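Local coordinates for protein polyhedrin (Antheraea mylitta cypovirus 4, PDB 5A9C) that probably forms, by self-assembly, the crystalline lattice of the viral polyhedra, the occlusion bodies that enclose cypovirus particles, at residues A[39-51]-A[188-202]. Sequence-based numbering, arbitrary orientation.
Sequences RVVVFAQYPSGRY and VIDYAKMAHIAYIDQ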
loop_
_atom_site.group_PDB
_atom_site.type_symbol
_atom_site.label_atom_id
_atom_site.label_comp_id
_atom_site.label_asym_id
_atom_site.label_seq_id
_atom_site.Cartn_x
_atom_site.Cartn_y
_atom_site.Cartn_z
ATOM N N ARG A 39 -5.925 -13.727 9.753
ATOM C CA ARG A 39 -6.921 -12.689 9.949
ATOM C C ARG A 39 -6.616 -11.863 11.180
ATOM O O ARG A 39 -6.559 -12.382 12.296
ATOM C CB ARG A 39 -8.323 -13.294 10.050
ATOM C CG ARG A 39 -9.441 -12.269 9.923
ATOM C CD ARG A 39 -10.777 -12.956 9.721
ATOM N NE ARG A 39 -11.829 -12.015 9.351
ATOM C CZ ARG A 39 -13.012 -12.379 8.868
ATOM N NH1 ARG A 39 -13.290 -13.665 8.690
ATOM N NH2 ARG A 39 -13.916 -11.461 8.555
ATOM N N VAL A 40 -6.410 -10.570 10.966
ATOM C CA VAL A 40 -6.176 -9.644 12.062
ATOM C C VAL A 40 -7.264 -8.588 12.039
ATOM O O VAL A 40 -7.569 -8.022 10.989
ATOM C CB VAL A 40 -4.794 -8.974 11.954
ATOM C CG1 VAL A 40 -4.653 -7.870 12.995
ATOM C CG2 VAL A 40 -3.698 -10.006 12.132
ATOM N N VAL A 41 -7.869 -8.346 13.194
ATOM C CA VAL A 41 -8.919 -7.349 13.291
ATOM C C VAL A 41 -8.626 -6.365 14.409
ATOM O O VAL A 41 -8.283 -6.757 15.527
ATOM C CB VAL A 41 -10.292 -7.995 13.536
ATOM C CG1 VAL A 41 -11.383 -6.931 13.518
ATOM C CG2 VAL A 41 -10.568 -9.075 12.490
ATOM N N VAL A 42 -8.756 -5.082 14.094
ATOM C CA VAL A 42 -8.627 -4.029 15.086
ATOM C C VAL A 42 -10.016 -3.472 15.380
ATOM O O VAL A 42 -10.633 -2.835 14.524
ATOM C CB VAL A 42 -7.707 -2.897 14.590
ATOM C CG1 VAL A 42 -7.559 -1.822 15.663
ATOM C CG2 VAL A 42 -6.346 -3.453 14.191
ATOM N N PHE A 43 -10.512 -3.733 16.585
ATOM C CA PHE A 43 -11.832 -3.264 16.994
ATOM C C PHE A 43 -11.690 -1.973 17.782
ATOM O O PHE A 43 -11.144 -1.983 18.880
ATOM C CB PHE A 43 -12.513 -4.290 17.904
ATOM C CG PHE A 43 -12.849 -5.589 17.236
ATOM C CD1 PHE A 43 -14.008 -5.719 16.490
ATOM C CD2 PHE A 43 -12.028 -6.696 17.390
ATOM C CE1 PHE A 43 -14.332 -6.922 15.891
ATOM C CE2 PHE A 43 -12.345 -7.900 16.795
ATOM C CZ PHE A 43 -13.502 -8.015 16.047
ATOM N N ALA A 44 -12.188 -0.870 17.233
ATOM C CA ALA A 44 -12.157 0.411 17.937
ATOM C C ALA A 44 -13.428 0.610 18.758
ATOM O O ALA A 44 -14.535 0.462 18.241
ATOM C CB ALA A 44 -11.970 1.561 16.953
ATOM N N GLN A 45 -13.264 0.940 20.036
ATOM C CA GLN A 45 -14.395 1.170 20.931
ATOM C C GLN A 45 -14.590 2.659 21.202
ATOM O O GLN A 45 -13.649 3.356 21.578
ATOM C CB GLN A 45 -14.182 0.442 22.260
ATOM C CG GLN A 45 -15.215 0.788 23.321
ATOM C CD GLN A 45 -14.799 0.359 24.713
ATOM O OE1 GLN A 45 -13.615 0.179 24.992
ATOM N NE2 GLN A 45 -15.776 0.190 25.596
ATOM N N TYR A 46 -15.817 3.138 21.024
ATOM C CA TYR A 46 -16.122 4.549 21.234
ATOM C C TYR A 46 -17.033 4.741 22.440
ATOM O O TYR A 46 -17.782 3.835 22.805
ATOM C CB TYR A 46 -16.754 5.155 19.976
ATOM C CG TYR A 46 -15.888 5.000 18.749
ATOM C CD1 TYR A 46 -14.881 5.912 18.466
ATOM C CD2 TYR A 46 -16.068 3.933 17.882
ATOM C CE1 TYR A 46 -14.083 5.770 17.352
ATOM C CE2 TYR A 46 -15.275 3.782 16.764
ATOM C CZ TYR A 46 -14.282 4.702 16.504
ATOM O OH TYR A 46 -13.487 4.554 15.391
ATOM N N PRO A 47 -16.961 5.925 23.066
ATOM C CA PRO A 47 -17.779 6.278 24.233
ATOM C C PRO A 47 -19.269 6.093 23.958
ATOM O O PRO A 47 -20.041 5.825 24.878
ATOM C CB PRO A 47 -17.467 7.763 24.435
ATOM C CG PRO A 47 -16.098 7.935 23.872
ATOM C CD PRO A 47 -16.025 7.002 22.699
ATOM N N SER A 48 -19.658 6.242 22.697
ATOM C CA SER A 48 -21.050 6.098 22.292
ATOM C C SER A 48 -21.563 4.681 22.526
ATOM O O SER A 48 -22.771 4.452 22.593
ATOM C CB SER A 48 -21.203 6.456 20.815
ATOM O OG SER A 48 -20.396 5.609 20.010
ATOM N N GLY A 49 -20.642 3.733 22.646
ATOM C CA GLY A 49 -21.001 2.331 22.752
ATOM C C GLY A 49 -20.871 1.642 21.408
ATOM O O GLY A 49 -20.954 0.416 21.310
ATOM N N ARG A 50 -20.664 2.441 20.366
ATOM C CA ARG A 50 -20.461 1.920 19.021
ATOM C C ARG A 50 -19.022 1.446 18.851
ATOM O O ARG A 50 -18.138 1.835 19.611
ATOM C CB ARG A 50 -20.772 2.996 17.978
ATOM C CG ARG A 50 -22.155 3.606 18.111
ATOM C CD ARG A 50 -22.439 4.576 16.975
ATOM N NE ARG A 50 -23.730 4.298 16.356
ATOM C CZ ARG A 50 -23.893 3.533 15.282
ATOM N NH1 ARG A 50 -22.843 2.971 14.697
ATOM N NH2 ARG A 50 -25.109 3.331 14.791
ATOM N N TYR A 51 -18.804 0.599 17.849
ATOM C CA TYR A 51 -17.477 0.092 17.519
ATOM C C TYR A 51 -17.224 0.238 16.027
ATOM O O TYR A 51 -18.161 0.266 15.226
ATOM C CB TYR A 51 -17.355 -1.392 17.880
ATOM C CG TYR A 51 -17.186 -1.697 19.355
ATOM C CD1 TYR A 51 -18.254 -1.581 20.238
ATOM C CD2 TYR A 51 -15.962 -2.125 19.859
ATOM C CE1 TYR A 51 -18.104 -1.870 21.584
ATOM C CE2 TYR A 51 -15.804 -2.420 21.205
ATOM C CZ TYR A 51 -16.876 -2.288 22.062
ATOM O OH TYR A 51 -16.722 -2.577 23.400
ATOM N N VAL A 188 -20.802 -6.652 17.541
ATOM C CA VAL A 188 -19.391 -7.000 17.429
ATOM C C VAL A 188 -19.191 -8.451 17.835
ATOM O O VAL A 188 -18.527 -9.217 17.142
ATOM C CB VAL A 188 -18.512 -6.116 18.332
ATOM C CG1 VAL A 188 -17.061 -6.572 18.262
ATOM C CG2 VAL A 188 -18.636 -4.655 17.931
ATOM N N ILE A 189 -19.784 -8.824 18.963
ATOM C CA ILE A 189 -19.611 -10.160 19.521
ATOM C C ILE A 189 -20.092 -11.262 18.576
ATOM O O ILE A 189 -19.385 -12.247 18.350
ATOM C CB ILE A 189 -20.313 -10.284 20.885
ATOM C CG1 ILE A 189 -19.657 -9.337 21.897
ATOM C CG2 ILE A 189 -20.272 -11.721 21.381
ATOM C CD1 ILE A 189 -20.442 -9.159 23.179
ATOM N N ASP A 190 -21.285 -11.101 18.015
ATOM C CA ASP A 190 -21.818 -12.126 17.123
ATOM C C ASP A 190 -21.042 -12.151 15.811
ATOM O O ASP A 190 -20.879 -13.202 15.195
ATOM C CB ASP A 190 -23.317 -11.936 16.875
ATOM C CG ASP A 190 -23.997 -13.218 16.425
ATOM O OD1 ASP A 190 -24.115 -14.149 17.249
ATOM O OD2 ASP A 190 -24.397 -13.305 15.247
ATOM N N TYR A 191 -20.554 -10.990 15.395
ATOM C CA TYR A 191 -19.690 -10.907 14.224
ATOM C C TYR A 191 -18.434 -11.746 14.440
ATOM O O TYR A 191 -18.042 -12.528 13.574
ATOM C CB TYR A 191 -19.311 -9.451 13.943
ATOM C CG TYR A 191 -18.401 -9.280 12.751
ATOM C CD1 TYR A 191 -18.921 -9.092 11.477
ATOM C CD2 TYR A 191 -17.020 -9.304 12.898
ATOM C CE1 TYR A 191 -18.092 -8.936 10.384
ATOM C CE2 TYR A 191 -16.183 -9.150 11.809
ATOM C CZ TYR A 191 -16.725 -8.966 10.556
ATOM O OH TYR A 191 -15.897 -8.810 9.468
ATOM N N ALA A 192 -17.811 -11.581 15.604
ATOM C CA ALA A 192 -16.582 -12.294 15.936
ATOM C C ALA A 192 -16.800 -13.801 16.030
ATOM O O ALA A 192 -15.980 -14.582 15.554
ATOM C CB ALA A 192 -15.987 -11.758 17.235
ATOM N N LYS A 193 -17.903 -14.212 16.649
ATOM C CA LYS A 193 -18.222 -15.635 16.738
ATOM C C LYS A 193 -18.393 -16.262 15.355
ATOM O O LYS A 193 -17.870 -17.342 15.085
ATOM C CB LYS A 193 -19.489 -15.862 17.567
ATOM C CG LYS A 193 -19.334 -15.584 19.056
ATOM C CD LYS A 193 -20.638 -15.872 19.792
ATOM C CE LYS A 193 -20.685 -15.199 21.158
ATOM N NZ LYS A 193 -19.723 -15.797 22.119
ATOM N N MET A 194 -19.131 -15.587 14.481
ATOM C CA MET A 194 -19.412 -16.142 13.160
ATOM C C MET A 194 -18.215 -16.049 12.216
ATOM O O MET A 194 -18.112 -16.822 11.268
ATOM C CB MET A 194 -20.646 -15.480 12.541
ATOM C CG MET A 194 -21.957 -15.807 13.256
ATOM S SD MET A 194 -22.332 -17.577 13.344
ATOM C CE MET A 194 -21.737 -17.983 14.988
ATOM N N ALA A 195 -17.311 -15.111 12.485
ATOM C CA ALA A 195 -16.094 -14.965 11.691
ATOM C C ALA A 195 -14.952 -15.829 12.225
ATOM O O ALA A 195 -13.870 -15.881 11.632
ATOM C CB ALA A 195 -15.666 -13.500 11.634
ATOM N N HIS A 196 -15.201 -16.509 13.338
ATOM C CA HIS A 196 -14.208 -17.373 13.977
ATOM C C HIS A 196 -12.929 -16.612 14.305
ATOM O O HIS A 196 -11.834 -17.010 13.899
ATOM C CB HIS A 196 -13.891 -18.584 13.092
ATOM C CG HIS A 196 -15.040 -19.022 12.239
ATOM N ND1 HIS A 196 -16.204 -19.541 12.767
ATOM C CD2 HIS A 196 -15.210 -19.012 10.896
ATOM C CE1 HIS A 196 -17.040 -19.832 11.787
ATOM N NE2 HIS A 196 -16.461 -19.518 10.641
ATOM N N ILE A 197 -13.071 -15.510 15.037
ATOM C CA ILE A 197 -11.921 -14.702 15.434
ATOM C C ILE A 197 -11.996 -14.337 16.913
ATOM O O ILE A 197 -13.081 -14.200 17.472
ATOM C CB ILE A 197 -11.818 -13.404 14.609
ATOM C CG1 ILE A 197 -13.132 -12.625 14.682
ATOM C CG2 ILE A 197 -11.423 -13.712 13.163
ATOM C CD1 ILE A 197 -13.102 -11.299 13.953
ATOM N N ALA A 198 -10.841 -14.180 17.545
ATOM C CA ALA A 198 -10.799 -13.836 18.957
ATOM C C ALA A 198 -11.422 -12.471 19.214
ATOM O O ALA A 198 -11.244 -11.539 18.429
ATOM C CB ALA A 198 -9.368 -13.860 19.468
ATOM N N TYR A 199 -12.161 -12.366 20.314
ATOM C CA TYR A 199 -12.656 -11.080 20.789
ATOM C C TYR A 199 -12.771 -11.102 22.308
ATOM O O TYR A 199 -13.073 -12.134 22.901
ATOM C CB TYR A 199 -14.003 -10.716 20.148
ATOM C CG TYR A 199 -14.575 -9.418 20.675
ATOM C CD1 TYR A 199 -14.012 -8.195 20.326
ATOM C CD2 TYR A 199 -15.669 -9.414 21.533
ATOM C CE1 TYR A 199 -14.532 -7.002 20.818
ATOM C CE2 TYR A 199 -16.189 -8.232 22.026
ATOM C CZ TYR A 199 -15.619 -7.032 21.669
ATOM O OH TYR A 199 -16.144 -5.857 22.169
ATOM N N ILE A 200 -12.514 -9.956 22.929
ATOM C CA ILE A 200 -12.606 -9.820 24.378
ATOM C C ILE A 200 -13.725 -8.840 24.693
ATOM O O ILE A 200 -13.653 -7.672 24.306
ATOM C CB ILE A 200 -11.293 -9.273 24.968
ATOM C CG1 ILE A 200 -10.102 -10.070 24.436
ATOM C CG2 ILE A 200 -11.336 -9.285 26.501
ATOM C CD1 ILE A 200 -8.762 -9.512 24.859
ATOM N N ASP A 201 -14.767 -9.309 25.375
ATOM C CA ASP A 201 -15.910 -8.445 25.650
ATOM C C ASP A 201 -15.592 -7.422 26.739
ATOM O O ASP A 201 -14.511 -7.443 27.324
ATOM C CB ASP A 201 -17.191 -9.247 25.952
ATOM C CG ASP A 201 -17.223 -9.832 27.361
ATOM O OD1 ASP A 201 -16.390 -9.459 28.213
ATOM O OD2 ASP A 201 -18.120 -10.666 27.616
ATOM N N GLN A 202 -16.535 -6.524 26.999
ATOM C CA GLN A 202 -16.284 -5.398 27.896
ATOM C C GLN A 202 -16.035 -5.802 29.350
ATOM O O GLN A 202 -15.559 -4.992 30.148
ATOM C CB GLN A 202 -17.408 -4.365 27.787
ATOM C CG GLN A 202 -17.434 -3.666 26.434
ATOM C CD GLN A 202 -18.613 -2.724 26.270
ATOM O OE1 GLN A 202 -19.371 -2.482 27.210
ATOM N NE2 GLN A 202 -18.769 -2.184 25.067
#
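Strand 39-45, whose side chains Arg-39, Val-41 and Phe-43 meet residues of 188-202, runs almost exactly antiparallel to helix 188-195 at 172°, with the two axes 11.9 Å apart. This is a helix-on-sheet layer of the cypovirus polyhedrin fold, here in its base-domain-deleted form: the strand lies inside an antiparallel sheet, between strands 51-58 and 81-87, and one face of that sheet is covered by the helix and by the chain that turns back after its Schellman motif at His-196. Phe-43 forms the centre. The edge of Tyr-199 points at one face of its ring in a T-shaped pair, centroids 5.1 Å apart and planes at 70°, while Val-41 CG1 lies over the opposite face. Ile-197 CD1 comes to the ring edge near CZ and also meets Val-41 CG2 at 3.7 Å. With CG1 set between the backbone N and the carbonyl carbon (chi1 54°), the CG1-CD1 arm of Ile-197 is sent toward Val-41 and Phe-43, and CG2 is turned toward Arg-39 CD, 3.6 Å away. The extended Arg-39 chain carries its guanidinium to the last turn of the helix, where Ala-195 CB lies over one face; its NH2 makes a salt bridge with Asp-55, which also accepts a hydrogen bond from Tyr-191 OH, so one carboxylate ties strand and helix together. Trp-110 of a second subunit packs on Arg-39 and Ile-197, placing this end beside a subunit interface. Farther along, the two methyls of Val-188 part: CG1 touches Phe-43 CD1 at 3.6 Å, and CG2 reaches Tyr-51 CB at 3.5 Å. The Tyr-51 hydroxyl receives a nearly straight hydrogen bond, lying close to the amide plane of Gln-202, from NE2 of that residue to OH at 2.7 Å.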